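Local coordinates for protein CSOR (Streptomyces lividans, PDB 4ADZ) that probably represses transcription of copper-handling genes, sensing copper(I) and releasing its operator DNA when the metal binds, at residues Gln98-His103 against Glu124-Ala129; Arg70-Asp75 against Ile79-Gln84; Ala91-Ala96 against Gly131-Thr136. All blocks are in the same frame, centred on the assembly; numbering follows the deposited sequence.

Interaction 1: Gln98-His103 against Glu124-Ala129; sequences QLLEEH and EEATKA. With SO4 (sulfate ion), chain C.
Two helical segments, L100 and H103 on one and A126 on the other, face each other with 7.8 Å between the CA atoms of L100 and A126, and no hydrogen bond joins them directly. That spacing suits a small residue on one side, and the A126 methyl fills the role: L100 CD1 reaches it at 4.5 Å, while H103 brings CD2, an edge atom of its imidazole, to A126 CB at the same 4.5 Å. The apolar touch is therefore light, and the polar link runs through a water. H103 NE2 lies 2.7 Å from this water, which sits in the ring plane and donates to E125 OE1, also at 2.7 Å. The ring points into the gap, towards A126 and the water, because chi1 (-179°) sets CG opposite the backbone N. Its ND1 donates almost straight, at 175°, to O2 of a sulfate 2.6 Å away, probably from the crystallisation liquor and also bound by H106. With an alanine at H103, the water on E125 would probably lose its second partner, the sulfate one of its two histidines, and a gap would open beside A126. C78 of a second subunit packs on H103, a pairing consistent with the family's intersubunit copper(I) site, here without metal. Y77 of that subunit bonds E125, and H54 of helix 48-73 bonds E102 on another side of helix 78-114.

Interaction 2: Arg70-Asp75 against Ile79-Gln84; sequences RMVDED and IDILTQ. With SO4 (sulfate ion), chain D.
M71 makes most of this contact, its flexible thioether laid against three residues of segment 79-84 on helix 78-114. The close-packed part starts at its CB, which meets I81 CG1 at 3.8 Å; the backbones are near here, with the CA atoms of M71 and I81 6.7 Å apart. V72 adds its CG2 branch, 4.1 Å from I81 CD1, the two side chains crossing at about a right angle. Branched aliphatic residues suit this buried side because their short, stiff chains fill it without polar atoms to satisfy. Farther out, the methionine bends at its last torsion (chi3 96°), which turns CE across D80: the methyl lies 3.5 Å from D80 OD2 and equally near the backbone O of D80. SD meanwhile rests 4.1 Å from Q84 CB, touching the aliphatic base of a side chain whose amide NE2 is held by Q64 O. The outer side is looser and more polar. D80 is solvent-exposed, and R70 does not touch segment 79-84 at all; its NH1 donates to O1 of a sulfate at 2.9 Å, an anion probably from the crystallisation liquor that R66 NE also binds. Helix 48-73 ends here in a Schellman motif, with D75 at positive phi as its C-prime residue: V76 N bonds to M71 O, and D75 N to V72 O at 3.2 Å. The contact thus closes the turn of a helical hairpin, helix 48-73 running into helix 78-114; L68 and V76 pack on I81 from the same chain, while in a second subunit L58 meets V72, L99 meets I81, and K51 forms a salt bridge with D75.

Interaction 3: Ala91-Ala96 against Gly131-Thr136; sequences ALQSFA and GRLLRT
Q93 is the first residue of 91-96 to meet the C-terminal segment, and it does so with the end of a long side chain. Its CG stands anti to its own carbonyl carbon (chi1 -71°) and the chain beyond is extended, which carries the amide across to the chain terminus. NE2 comes within 3.0 Å of T136 O, but the angle is too poor for a hydrogen bond. The same nitrogen donates instead to a water 3.0 Å away, and this water donates in turn to L133 O, also at 3.0 Å. A glutamine suits the place because its methylenes tolerate apolar neighbours, CG lying 4.3 Å from L133 CD1, while its amide supplies a donor near the helix end. S94 and F95 then turn to helix 48-73, where they meet R57 and L58. As in other CsoR proteins, the first two helices probably pair with those of a second subunit as an antiparallel four-helix bundle; helix 116-134 folds back along helix 78-114, returning the terminus to its middle. One turn after Q93, A96 offers only a methyl, and both branches of L133 converge on it, CD1 and CD2 each 4.0 Å from A96 CB. The small residue admits the leucine's forked end. T136 also packs on Q93 of a second subunit, and L134 of a third subunit packs against both Q93 and L133.

How the interactions relate
Interactions 1 and 3 join the same two helices, 78-114 and 116-134, at adjoining levels with centres 11 Å apart; both are buried and rely on an alanine methyl, a leucine and a bridging water. Their water links differ: an imidazole and a carboxylate in interaction 1, an amide and a main-chain carbonyl near the chain terminus in interaction 3. Interaction 2 pairs helix 78-114 with helix 48-73 instead, across a short turn, and lies on the opposite side of the chain's centre from interaction 1, their centres 32 Å apart. Only partly buried, it buries more surface through methionine and aliphatic packing, without hydrogen bonds between its segments. All three contacts touch the second subunit.

Interaction 1: Gln98-His103 against Glu124-Ala129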
ATOM      1  N   GLN A  98      -8.369   9.085  -9.896  1.00 15.42           N
ATOM      2  CA  GLN A  98      -9.206   9.897 -10.762  1.00 17.66           C
ATOM      3  C   GLN A  98      -8.365  10.587 -11.843  1.00 16.78           C
ATOM      4  O   GLN A  98      -8.747  10.612 -13.030  1.00 14.75           O
ATOM      5  CB  GLN A  98      -9.943  10.944  -9.959  1.00 20.65           C
ATOM      6  CG  GLN A  98     -11.162  10.367  -9.241  1.00 24.35           C
ATOM      7  N   LEU A  99      -7.223  11.123 -11.436  1.00 15.51           N
ATOM      8  CA  LEU A  99      -6.310  11.748 -12.447  1.00 17.26           C
ATOM      9  C   LEU A  99      -5.762  10.684 -13.423  1.00 15.53           C
ATOM     10  O   LEU A  99      -5.689  10.931 -14.629  1.00 14.57           O
ATOM     11  CB  LEU A  99      -5.164  12.493 -11.791  1.00 18.57           C
ATOM     12  CG  LEU A  99      -5.320  13.965 -11.430  1.00 22.82           C
ATOM     13  CD1 LEU A  99      -6.509  14.063 -10.500  1.00 25.67           C
ATOM     14  CD2 LEU A  99      -3.996  14.376 -10.784  1.00 26.51           C
ATOM     15  N   LEU A 100      -5.467   9.500 -12.933  1.00 15.07           N
ATOM     16  CA  LEU A 100      -4.951   8.453 -13.807  1.00 16.97           C
ATOM     17  C   LEU A 100      -6.012   8.008 -14.818  1.00 16.19           C
ATOM     18  O   LEU A 100      -5.741   7.854 -16.002  1.00 15.12           O
ATOM     19  CB  LEU A 100      -4.533   7.271 -12.993  1.00 17.83           C
ATOM     20  CG  LEU A 100      -3.960   6.135 -13.771  1.00 19.46           C
ATOM     21  CD1 LEU A 100      -2.641   6.664 -14.397  1.00 23.05           C
ATOM     22  CD2 LEU A 100      -3.748   4.935 -12.870  1.00 22.90           C
ATOM     23  N   GLU A 101      -7.227   7.777 -14.345  1.00 15.22           N
ATOM     24  CA  GLU A 101      -8.305   7.412 -15.221  1.00 15.97           C
ATOM     25  C   GLU A 101      -8.513   8.469 -16.333  1.00 15.69           C
ATOM     26  O   GLU A 101      -8.588   8.119 -17.518  1.00 15.62           O
ATOM     27  CB  GLU A 101      -9.625   7.235 -14.419  1.00 18.61           C
ATOM     28  CG  GLU A 101     -10.743   6.816 -15.354  1.00 20.48           C
ATOM     29  CD  GLU A 101     -11.935   6.203 -14.677  1.00 29.94           C
ATOM     30  OE1 GLU A 101     -12.025   6.363 -13.444  1.00 31.72           O
ATOM     31  OE2 GLU A 101     -12.784   5.592 -15.407  1.00 34.97           O
ATOM     32  N   GLU A 102      -8.565   9.737 -15.961  1.00 14.47           N
ATOM     33  CA  GLU A 102      -8.733  10.826 -16.902  1.00 15.97           C
ATOM     34  C   GLU A 102      -7.582  10.822 -17.944  1.00 14.35           C
ATOM     35  O   GLU A 102      -7.813  10.936 -19.169  1.00 14.98           O
ATOM     36  CB  GLU A 102      -8.806  12.177 -16.161  1.00 18.93           C
ATOM     37  CG  GLU A 102      -8.884  13.376 -17.091  1.00 23.87           C
ATOM     38  CD  GLU A 102      -8.979  14.741 -16.360  1.00 31.03           C
ATOM     39  OE1 GLU A 102      -8.888  14.778 -15.106  1.00 34.69           O
ATOM     40  OE2 GLU A 102      -9.125  15.766 -17.069  1.00 36.66           O
ATOM     41  N   HIS A 103      -6.364  10.626 -17.473  1.00 13.82           N
ATOM     42  CA  HIS A 103      -5.201  10.524 -18.366  1.00 13.15           C
ATOM     43  C   HIS A 103      -5.290   9.376 -19.323  1.00 13.29           C
ATOM     44  O   HIS A 103      -5.034   9.542 -20.550  1.00 14.37           O
ATOM     45  CB  HIS A 103      -3.964  10.350 -17.546  1.00 13.83           C
ATOM     46  CG  HIS A 103      -2.704  10.248 -18.352  1.00 13.63           C
ATOM     47  ND1 HIS A 103      -2.347  11.202 -19.265  1.00 15.21           N
ATOM     48  CD2 HIS A 103      -1.665   9.337 -18.290  1.00 14.79           C
ATOM     49  CE1 HIS A 103      -1.125  10.879 -19.761  1.00 15.61           C
ATOM     50  NE2 HIS A 103      -0.741   9.712 -19.206  1.00 15.80           N
ATOM     51  N   GLU A 124       4.121   3.146 -20.804  1.00 14.74           N
ATOM     52  CA  GLU A 124       5.280   2.875 -19.924  1.00 15.03           C
ATOM     53  C   GLU A 124       5.325   3.923 -18.796  1.00 15.17           C
ATOM     54  O   GLU A 124       5.445   3.559 -17.637  1.00 12.66           O
ATOM     55  CB  GLU A 124       6.601   2.875 -20.657  1.00 16.41           C
ATOM     56  CG  GLU A 124       7.805   2.684 -19.733  0.50 18.47           C
ATOM     57  CD  GLU A 124       9.101   2.376 -20.473  0.50 21.20           C
ATOM     58  OE1 GLU A 124       9.085   2.254 -21.718  0.50 23.70           O
ATOM     59  OE2 GLU A 124      10.129   2.244 -19.793  0.50 24.37           O
ATOM     60  N   GLU A 125       5.134   5.181 -19.154  1.00 13.80           N
ATOM     61  CA  GLU A 125       5.144   6.242 -18.163  1.00 14.02           C
ATOM     62  C   GLU A 125       4.001   6.065 -17.167  1.00 12.66           C
ATOM     63  O   GLU A 125       4.217   6.235 -15.957  1.00 13.70           O
ATOM     64  CB  GLU A 125       4.985   7.603 -18.844  1.00 13.77           C
ATOM     65  CG  GLU A 125       5.105   8.813 -17.900  1.00 14.00           C
ATOM     66  CD  GLU A 125       4.794  10.129 -18.605  1.00 13.81           C
ATOM     67  OE1 GLU A 125       3.814  10.194 -19.448  1.00 14.59           O
ATOM     68  OE2 GLU A 125       5.513  11.095 -18.250  1.00 15.22           O
ATOM     69  N   ALA A 126       2.804   5.776 -17.626  1.00 11.99           N
ATOM     70  CA  ALA A 126       1.654   5.603 -16.713  1.00 12.92           C
ATOM     71  C   ALA A 126       1.882   4.396 -15.774  1.00 12.21           C
ATOM     72  O   ALA A 126       1.561   4.427 -14.576  1.00 14.39           O
ATOM     73  CB  ALA A 126       0.374   5.436 -17.502  1.00 12.64           C
ATOM     74  N   THR A 127       2.481   3.347 -16.331  1.00 13.46           N
ATOM     75  CA  THR A 127       2.717   2.152 -15.577  1.00 14.31           C
ATOM     76  C   THR A 127       3.731   2.477 -14.450  1.00 14.12           C
ATOM     77  O   THR A 127       3.568   2.015 -13.314  1.00 15.80           O
ATOM     78  CB  THR A 127       3.277   1.012 -16.455  1.00 16.26           C
ATOM     79  OG1 THR A 127       2.314   0.686 -17.464  1.00 17.67           O
ATOM     80  CG2 THR A 127       3.540  -0.316 -15.529  1.00 16.60           C
ATOM     81  N   LYS A 128       4.762   3.243 -14.748  1.00 14.12           N
ATOM     82  CA  LYS A 128       5.700   3.652 -13.731  1.00 14.60           C
ATOM     83  C   LYS A 128       5.051   4.499 -12.591  1.00 15.25           C
ATOM     84  O   LYS A 128       5.305   4.261 -11.398  1.00 14.94           O
ATOM     85  CB  LYS A 128       6.906   4.371 -14.317  1.00 16.73           C
ATOM     86  CG  LYS A 128       7.868   3.463 -15.078  1.00 16.29           C
ATOM     87  CD  LYS A 128       8.984   4.214 -15.764  1.00 18.12           C
ATOM     88  CE  LYS A 128       9.737   3.244 -16.678  0.50 19.14           C
ATOM     89  NZ  LYS A 128      10.968   3.850 -17.239  0.50 19.56           N
ATOM     90  N   ALA A 129       4.198   5.450 -12.984  1.00 13.58           N
ATOM     91  CA  ALA A 129       3.449   6.253 -12.028  1.00 13.48           C
ATOM     92  C   ALA A 129       2.570   5.322 -11.187  1.00 14.46           C
ATOM     93  O   ALA A 129       2.441   5.520  -9.989  1.00 14.24           O
ATOM     94  CB  ALA A 129       2.576   7.321 -12.707  1.00 13.84           C
TER
HETATM   95  S   SO4 C1134      -3.139  14.250 -20.891  0.70 30.81           S
HETATM   96  O1  SO4 C1134      -2.304  13.382 -21.809  0.70 28.26           O
HETATM   97  O2  SO4 C1134      -3.698  13.357 -19.862  0.70 20.82           O
HETATM   98  O3  SO4 C1134      -4.324  14.808 -21.628  0.70 25.46           O
HETATM   99  O4  SO4 C1134      -2.239  15.392 -20.513  0.70 23.49           O
HETATM  100  O   HOH W   1       1.654   8.544 -19.401  1.00 13.54           O

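Interaction 2: Arg70-Asp75 against Ile79-Gln84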
ATOM      1  N   ARG A  70      -4.155  20.296  14.340  1.00 14.66           N
ATOM      2  CA  ARG A  70      -4.948  20.620  15.542  1.00 16.41           C
ATOM      3  C   ARG A  70      -4.953  19.426  16.493  1.00 15.29           C
ATOM      4  O   ARG A  70      -4.854  19.599  17.716  1.00 16.02           O
ATOM      5  CB  ARG A  70      -6.371  21.005  15.229  1.00 17.98           C
ATOM      6  CG  ARG A  70      -6.455  22.386  14.560  1.00 19.07           C
ATOM      7  CD  ARG A  70      -7.877  22.893  14.555  1.00 21.18           C
ATOM      8  NE  ARG A  70      -8.775  22.076  13.762  1.00 21.87           N
ATOM      9  CZ  ARG A  70      -8.949  22.171  12.447  1.00 21.45           C
ATOM     10  NH1 ARG A  70      -8.296  23.088  11.696  1.00 20.94           N
ATOM     11  NH2 ARG A  70      -9.853  21.399  11.889  1.00 24.22           N
ATOM     12  N   MET A  71      -5.049  18.217  15.970  1.00 14.58           N
ATOM     13  CA  MET A  71      -5.032  17.031  16.869  1.00 13.95           C
ATOM     14  C   MET A  71      -3.720  16.894  17.573  1.00 14.94           C
ATOM     15  O   MET A  71      -3.669  16.573  18.783  1.00 15.82           O
ATOM     16  CB  MET A  71      -5.337  15.751  16.080  1.00 14.21           C
ATOM     17  CG  MET A  71      -6.746  15.654  15.609  1.00 14.83           C
ATOM     18  SD  MET A  71      -6.976  14.354  14.323  1.00 17.48           S
ATOM     19  CE  MET A  71      -7.512  13.000  15.321  1.00 18.57           C
ATOM     20  N   VAL A  72      -2.624  17.096  16.853  1.00 15.37           N
ATOM     21  CA  VAL A  72      -1.310  16.994  17.445  1.00 15.44           C
ATOM     22  C   VAL A  72      -1.146  18.140  18.470  1.00 19.20           C
ATOM     23  O   VAL A  72      -0.612  17.959  19.557  1.00 19.71           O
ATOM     24  CB  VAL A  72      -0.180  17.137  16.362  1.00 16.30           C
ATOM     25  CG1 VAL A  72       1.196  17.386  16.998  1.00 16.16           C
ATOM     26  CG2 VAL A  72      -0.112  15.891  15.449  1.00 13.77           C
ATOM     27  N   ASP A  73      -1.592  19.316  18.088  1.00 19.18           N
ATOM     28  CA  ASP A  73      -1.453  20.472  18.963  1.00 22.02           C
ATOM     29  C   ASP A  73      -2.173  20.242  20.288  1.00 21.36           C
ATOM     30  O   ASP A  73      -1.691  20.703  21.313  1.00 23.04           O
ATOM     31  CB  ASP A  73      -2.043  21.712  18.310  1.00 24.34           C
ATOM     32  CG  ASP A  73      -1.284  22.965  18.675  1.00 30.69           C
ATOM     33  OD1 ASP A  73      -0.129  22.872  19.184  1.00 29.73           O
ATOM     34  OD2 ASP A  73      -1.877  24.039  18.449  1.00 41.64           O
ATOM     35  N   GLU A  74      -3.319  19.568  20.230  1.00 20.59           N
ATOM     36  CA  GLU A  74      -4.184  19.323  21.378  1.00 21.23           C
ATOM     37  C   GLU A  74      -3.907  17.995  22.087  1.00 19.38           C
ATOM     38  O   GLU A  74      -4.689  17.585  22.954  1.00 19.14           O
ATOM     39  CB  GLU A  74      -5.627  19.372  20.938  1.00 24.23           C
ATOM     40  CG  GLU A  74      -6.050  20.743  20.373  1.00 29.87           C
ATOM     41  CD  GLU A  74      -7.278  20.663  19.463  1.00 35.61           C
ATOM     42  OE1 GLU A  74      -7.819  19.536  19.269  1.00 41.15           O
ATOM     43  OE2 GLU A  74      -7.711  21.730  18.922  1.00 41.41           O
ATOM     44  N   ASP A  75      -2.820  17.331  21.728  1.00 17.81           N
ATOM     45  CA  ASP A  75      -2.358  16.068  22.342  1.00 19.87           C
ATOM     46  C   ASP A  75      -3.427  14.985  22.284  1.00 19.18           C
ATOM     47  O   ASP A  75      -3.625  14.227  23.243  1.00 19.64           O
ATOM     48  CB  ASP A  75      -1.910  16.262  23.813  1.00 24.58           C
ATOM     49  CG  ASP A  75      -0.857  17.362  23.979  1.00 31.76           C
ATOM     50  OD1 ASP A  75      -0.053  17.633  23.059  1.00 35.08           O
ATOM     51  OD2 ASP A  75      -0.834  17.957  25.071  1.00 40.66           O
ATOM     52  N   ILE A  79      -3.775   6.953  18.333  1.00 12.69           N
ATOM     53  CA  ILE A  79      -4.557   6.113  17.447  1.00 11.97           C
ATOM     54  C   ILE A  79      -5.630   6.897  16.658  1.00 11.82           C
ATOM     55  O   ILE A  79      -5.842   6.627  15.518  1.00 11.44           O
ATOM     56  CB  ILE A  79      -5.176   4.883  18.173  1.00 11.77           C
ATOM     57  CG1 ILE A  79      -4.054   4.076  18.847  1.00 12.07           C
ATOM     58  CG2 ILE A  79      -6.033   4.037  17.227  1.00 11.36           C
ATOM     59  CD1 ILE A  79      -3.069   3.377  17.909  1.00 13.20           C
ATOM     60  N   ASP A  80      -6.290   7.868  17.295  1.00 10.82           N
ATOM     61  CA  ASP A  80      -7.282   8.692  16.672  1.00 11.23           C
ATOM     62  C   ASP A  80      -6.564   9.504  15.568  1.00 10.58           C
ATOM     63  O   ASP A  80      -7.125   9.668  14.484  1.00 10.90           O
ATOM     64  CB  ASP A  80      -7.918   9.592  17.730  1.00 11.70           C
ATOM     65  CG  ASP A  80      -9.154  10.265  17.290  1.00 13.27           C
ATOM     66  OD1 ASP A  80      -9.939   9.685  16.519  1.00 15.02           O
ATOM     67  OD2 ASP A  80      -9.420  11.412  17.767  1.00 14.92           O
ATOM     68  N   ILE A  81      -5.335   9.944  15.838  1.00 10.48           N
ATOM     69  CA  ILE A  81      -4.579  10.647  14.793  1.00 11.02           C
ATOM     70  C   ILE A  81      -4.271   9.726  13.613  1.00 11.31           C
ATOM     71  O   ILE A  81      -4.414  10.130  12.428  1.00  9.75           O
ATOM     72  CB  ILE A  81      -3.297  11.304  15.345  1.00 11.75           C
ATOM     73  CG1 ILE A  81      -3.655  12.344  16.433  1.00 12.84           C
ATOM     74  CG2 ILE A  81      -2.532  12.000  14.205  1.00 11.89           C
ATOM     75  CD1 ILE A  81      -2.462  12.974  17.184  1.00 12.56           C
ATOM     76  N   LEU A  82      -3.805   8.516  13.904  1.00 11.90           N
ATOM     77  CA  LEU A  82      -3.566   7.516  12.853  1.00 12.59           C
ATOM     78  C   LEU A  82      -4.773   7.244  12.017  1.00 11.59           C
ATOM     79  O   LEU A  82      -4.695   7.201  10.780  1.00 11.68           O
ATOM     80  CB  LEU A  82      -2.997   6.227  13.418  1.00 13.66           C
ATOM     81  CG  LEU A  82      -1.640   6.297  14.083  1.00 15.64           C
ATOM     82  CD1 LEU A  82      -1.198   4.914  14.646  1.00 17.27           C
ATOM     83  CD2 LEU A  82      -0.595   6.822  13.132  1.00 16.22           C
ATOM     84  N   THR A  83      -5.952   7.149  12.621  1.00 11.33           N
ATOM     85  CA  THR A  83      -7.153   6.981  11.854  1.00 11.80           C
ATOM     86  C   THR A  83      -7.376   8.108  10.812  1.00 12.39           C
ATOM     87  O   THR A  83      -7.767   7.859   9.653  1.00 13.54           O
ATOM     88  CB  THR A  83      -8.380   6.842  12.792  1.00 12.48           C
ATOM     89  OG1 THR A  83      -8.172   5.692  13.591  1.00 11.75           O
ATOM     90  CG2 THR A  83      -9.722   6.701  12.008  1.00 12.87           C
ATOM     91  N   GLN A  84      -7.153   9.351  11.237  1.00 12.20           N
ATOM     92  CA  GLN A  84      -7.292  10.516  10.367  1.00 13.23           C
ATOM     93  C   GLN A  84      -6.153  10.535   9.309  1.00 11.54           C
ATOM     94  O   GLN A  84      -6.414  10.952   8.178  1.00 13.20           O
ATOM     95  CB  GLN A  84      -7.213  11.776  11.207  1.00 14.94           C
ATOM     96  CG  GLN A  84      -7.215  13.076  10.446  1.00 18.65           C
ATOM     97  CD  GLN A  84      -8.549  13.533   9.941  1.00 26.31           C
ATOM     98  OE1 GLN A  84      -9.601  12.803  10.002  1.00 24.42           O
ATOM     99  NE2 GLN A  84      -8.547  14.828   9.464  1.00 27.76           N
TER
HETATM  100  S   SO4 D1135     -10.423  24.770   9.289  1.00 34.15           S
HETATM  101  O1  SO4 D1135      -9.294  23.810   9.079  1.00 31.24           O
HETATM  102  O2  SO4 D1135      -9.769  25.793  10.144  1.00 38.50           O
HETATM  103  O3  SO4 D1135     -11.561  24.146  10.021  1.00 40.60           O
HETATM  104  O4  SO4 D1135     -10.934  25.183   8.005  1.00 35.65           O

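Interaction 3: Ala91-Ala96 against Gly131-Thr136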
ATOM      1  N   ALA A  91      -7.817   9.478   0.723  1.00 13.28           N
ATOM      2  CA  ALA A  91      -8.343  10.544  -0.131  1.00 12.19           C
ATOM      3  C   ALA A  91      -7.353  10.938  -1.232  1.00 11.58           C
ATOM      4  O   ALA A  91      -7.729  11.160  -2.379  1.00 12.18           O
ATOM      5  CB  ALA A  91      -8.690  11.788   0.684  1.00 13.22           C
ATOM      6  N   LEU A  92      -6.102  10.980  -0.856  1.00 11.40           N
ATOM      7  CA  LEU A  92      -5.023  11.276  -1.863  1.00 11.79           C
ATOM      8  C   LEU A  92      -4.958  10.187  -2.924  1.00 12.57           C
ATOM      9  O   LEU A  92      -4.735  10.503  -4.108  1.00 12.24           O
ATOM     10  CB  LEU A  92      -3.661  11.460  -1.194  1.00 11.45           C
ATOM     11  CG  LEU A  92      -3.424  12.841  -0.590  1.00 12.06           C
ATOM     12  CD1 LEU A  92      -2.373  12.789   0.491  1.00 12.28           C
ATOM     13  CD2 LEU A  92      -3.112  13.958  -1.635  1.00 13.47           C
ATOM     14  N   GLN A  93      -5.091   8.947  -2.506  1.00 12.81           N
ATOM     15  CA  GLN A  93      -5.064   7.801  -3.445  1.00 14.54           C
ATOM     16  C   GLN A  93      -6.249   7.857  -4.387  1.00 14.16           C
ATOM     17  O   GLN A  93      -6.098   7.650  -5.618  1.00 13.56           O
ATOM     18  CB  GLN A  93      -5.011   6.481  -2.710  1.00 17.23           C
ATOM     19  CG  GLN A  93      -3.683   6.208  -2.022  1.00 21.03           C
ATOM     20  CD  GLN A  93      -3.710   4.865  -1.256  1.00 27.66           C
ATOM     21  OE1 GLN A  93      -4.748   4.427  -0.747  1.00 30.77           O
ATOM     22  NE2 GLN A  93      -2.606   4.151  -1.312  1.00 35.00           N
ATOM     23  N   SER A  94      -7.421   8.234  -3.860  1.00 13.44           N
ATOM     24  CA  SER A  94      -8.614   8.305  -4.653  1.00 14.55           C
ATOM     25  C   SER A  94      -8.451   9.419  -5.677  1.00 14.85           C
ATOM     26  O   SER A  94      -8.874   9.246  -6.804  1.00 14.17           O
ATOM     27  CB  SER A  94      -9.870   8.579  -3.811  1.00 17.01           C
ATOM     28  OG  SER A  94     -11.008   8.863  -4.634  1.00 22.73           O
ATOM     29  N   PHE A  95      -7.902  10.555  -5.248  1.00 13.95           N
ATOM     30  CA  PHE A  95      -7.562  11.714  -6.138  1.00 13.26           C
ATOM     31  C   PHE A  95      -6.599  11.241  -7.265  1.00 12.36           C
ATOM     32  O   PHE A  95      -6.836  11.502  -8.476  1.00 13.50           O
ATOM     33  CB  PHE A  95      -6.930  12.851  -5.313  1.00 14.08           C
ATOM     34  CG  PHE A  95      -6.351  13.988  -6.143  1.00 14.18           C
ATOM     35  CD1 PHE A  95      -7.162  14.963  -6.705  1.00 15.86           C
ATOM     36  CD2 PHE A  95      -5.001  14.093  -6.330  1.00 14.79           C
ATOM     37  CE1 PHE A  95      -6.610  15.998  -7.472  1.00 17.60           C
ATOM     38  CE2 PHE A  95      -4.438  15.142  -7.068  1.00 15.55           C
ATOM     39  CZ  PHE A  95      -5.246  16.080  -7.645  1.00 15.87           C
ATOM     40  N   ALA A  96      -5.583  10.489  -6.901  1.00 12.14           N
ATOM     41  CA  ALA A  96      -4.560  10.006  -7.859  1.00 12.19           C
ATOM     42  C   ALA A  96      -5.239   9.101  -8.912  1.00 14.31           C
ATOM     43  O   ALA A  96      -5.007   9.241 -10.121  1.00 14.14           O
ATOM     44  CB  ALA A  96      -3.448   9.255  -7.137  1.00 11.81           C
ATOM     45  N   GLY A 131       3.174   2.178 -10.501  1.00 16.80           N
ATOM     46  CA  GLY A 131       4.134   1.507  -9.596  1.00 17.52           C
ATOM     47  C   GLY A 131       4.492   2.360  -8.385  1.00 18.44           C
ATOM     48  O   GLY A 131       4.487   1.867  -7.247  1.00 19.63           O
ATOM     49  N   ARG A 132       4.684   3.660  -8.605  1.00 17.27           N
ATOM     50  CA  ARG A 132       5.082   4.552  -7.536  1.00 18.78           C
ATOM     51  C   ARG A 132       3.879   4.705  -6.560  1.00 18.58           C
ATOM     52  O   ARG A 132       4.063   4.659  -5.322  1.00 18.40           O
ATOM     53  CB  ARG A 132       5.615   5.852  -8.121  1.00 20.44           C
ATOM     54  CG  ARG A 132       5.860   6.994  -7.146  1.00 24.55           C
ATOM     55  CD  ARG A 132       7.145   6.879  -6.355  1.00 27.39           C
ATOM     56  NE  ARG A 132       7.120   7.950  -5.357  0.50 27.18           N
ATOM     57  CZ  ARG A 132       7.781   8.004  -4.208  0.50 27.61           C
ATOM     58  NH1 ARG A 132       8.642   7.048  -3.834  0.50 25.92           N
ATOM     59  NH2 ARG A 132       7.566   9.075  -3.430  0.50 24.50           N
ATOM     60  N   LEU A 133       2.680   4.829  -7.111  1.00 17.88           N
ATOM     61  CA  LEU A 133       1.425   4.826  -6.342  1.00 22.38           C
ATOM     62  C   LEU A 133       1.254   3.561  -5.501  1.00 23.40           C
ATOM     63  O   LEU A 133       0.862   3.629  -4.302  1.00 22.89           O
ATOM     64  CB  LEU A 133       0.223   4.985  -7.262  1.00 24.74           C
ATOM     65  CG  LEU A 133      -1.203   5.127  -6.723  1.00 29.31           C
ATOM     66  CD1 LEU A 133      -1.295   6.190  -5.637  1.00 34.41           C
ATOM     67  CD2 LEU A 133      -2.152   5.512  -7.867  1.00 32.20           C
ATOM     68  N   LEU A 134       1.558   2.421  -6.082  1.00 21.13           N
ATOM     69  CA  LEU A 134       1.475   1.169  -5.343  1.00 22.53           C
ATOM     70  C   LEU A 134       2.396   1.063  -4.132  1.00 22.80           C
ATOM     71  O   LEU A 134       2.108   0.302  -3.203  1.00 25.83           O
ATOM     72  CB  LEU A 134       1.619  -0.015  -6.294  1.00 23.06           C
ATOM     73  CG  LEU A 134       0.481  -0.258  -7.317  1.00 24.84           C
ATOM     74  CD1 LEU A 134       0.875  -1.441  -8.189  1.00 25.33           C
ATOM     75  CD2 LEU A 134      -0.912  -0.430  -6.714  1.00 24.17           C
ATOM     76  N   ARG A 135       3.514   1.768  -4.158  1.00 24.84           N
ATOM     77  CA  ARG A 135       4.534   1.717  -3.131  1.00 32.14           C
ATOM     78  C   ARG A 135       4.229   2.645  -1.978  1.00 43.23           C
ATOM     79  O   ARG A 135       5.038   2.742  -1.037  1.00 43.70           O
ATOM     80  CB  ARG A 135       5.897   2.127  -3.681  1.00 36.96           C
ATOM     81  CG  ARG A 135       6.654   1.050  -4.390  1.00 40.66           C
ATOM     82  CD  ARG A 135       8.062   1.548  -4.721  1.00 46.69           C
ATOM     83  NE  ARG A 135       8.127   2.470  -5.860  1.00 49.61           N
ATOM     84  CZ  ARG A 135       8.047   2.111  -7.153  1.00 50.37           C
ATOM     85  NH1 ARG A 135       7.882   0.832  -7.516  1.00 53.49           N
ATOM     86  NH2 ARG A 135       8.129   3.035  -8.097  1.00 43.76           N
ATOM     87  N   THR A 136       3.105   3.356  -2.078  1.00 47.30           N
ATOM     88  CA  THR A 136       2.487   3.991  -0.917  1.00 51.35           C
ATOM     89  C   THR A 136       1.230   3.162  -0.589  1.00 57.70           C
ATOM     90  O   THR A 136       0.186   3.684  -0.208  1.00 60.79           O
ATOM     91  CB  THR A 136       2.157   5.494  -1.147  1.00 50.20           C
ATOM     92  OG1 THR A 136       3.044   6.094  -2.128  0.50 45.49           O
ATOM     93  CG2 THR A 136       2.263   6.237   0.141  0.50 47.24           C
ATOM     94  OXT THR A 136       1.212   1.910  -0.684  1.00 70.77           O
TER
HETATM   95  O   HOH W   2      -0.477   5.765  -2.667  1.00 50.77           O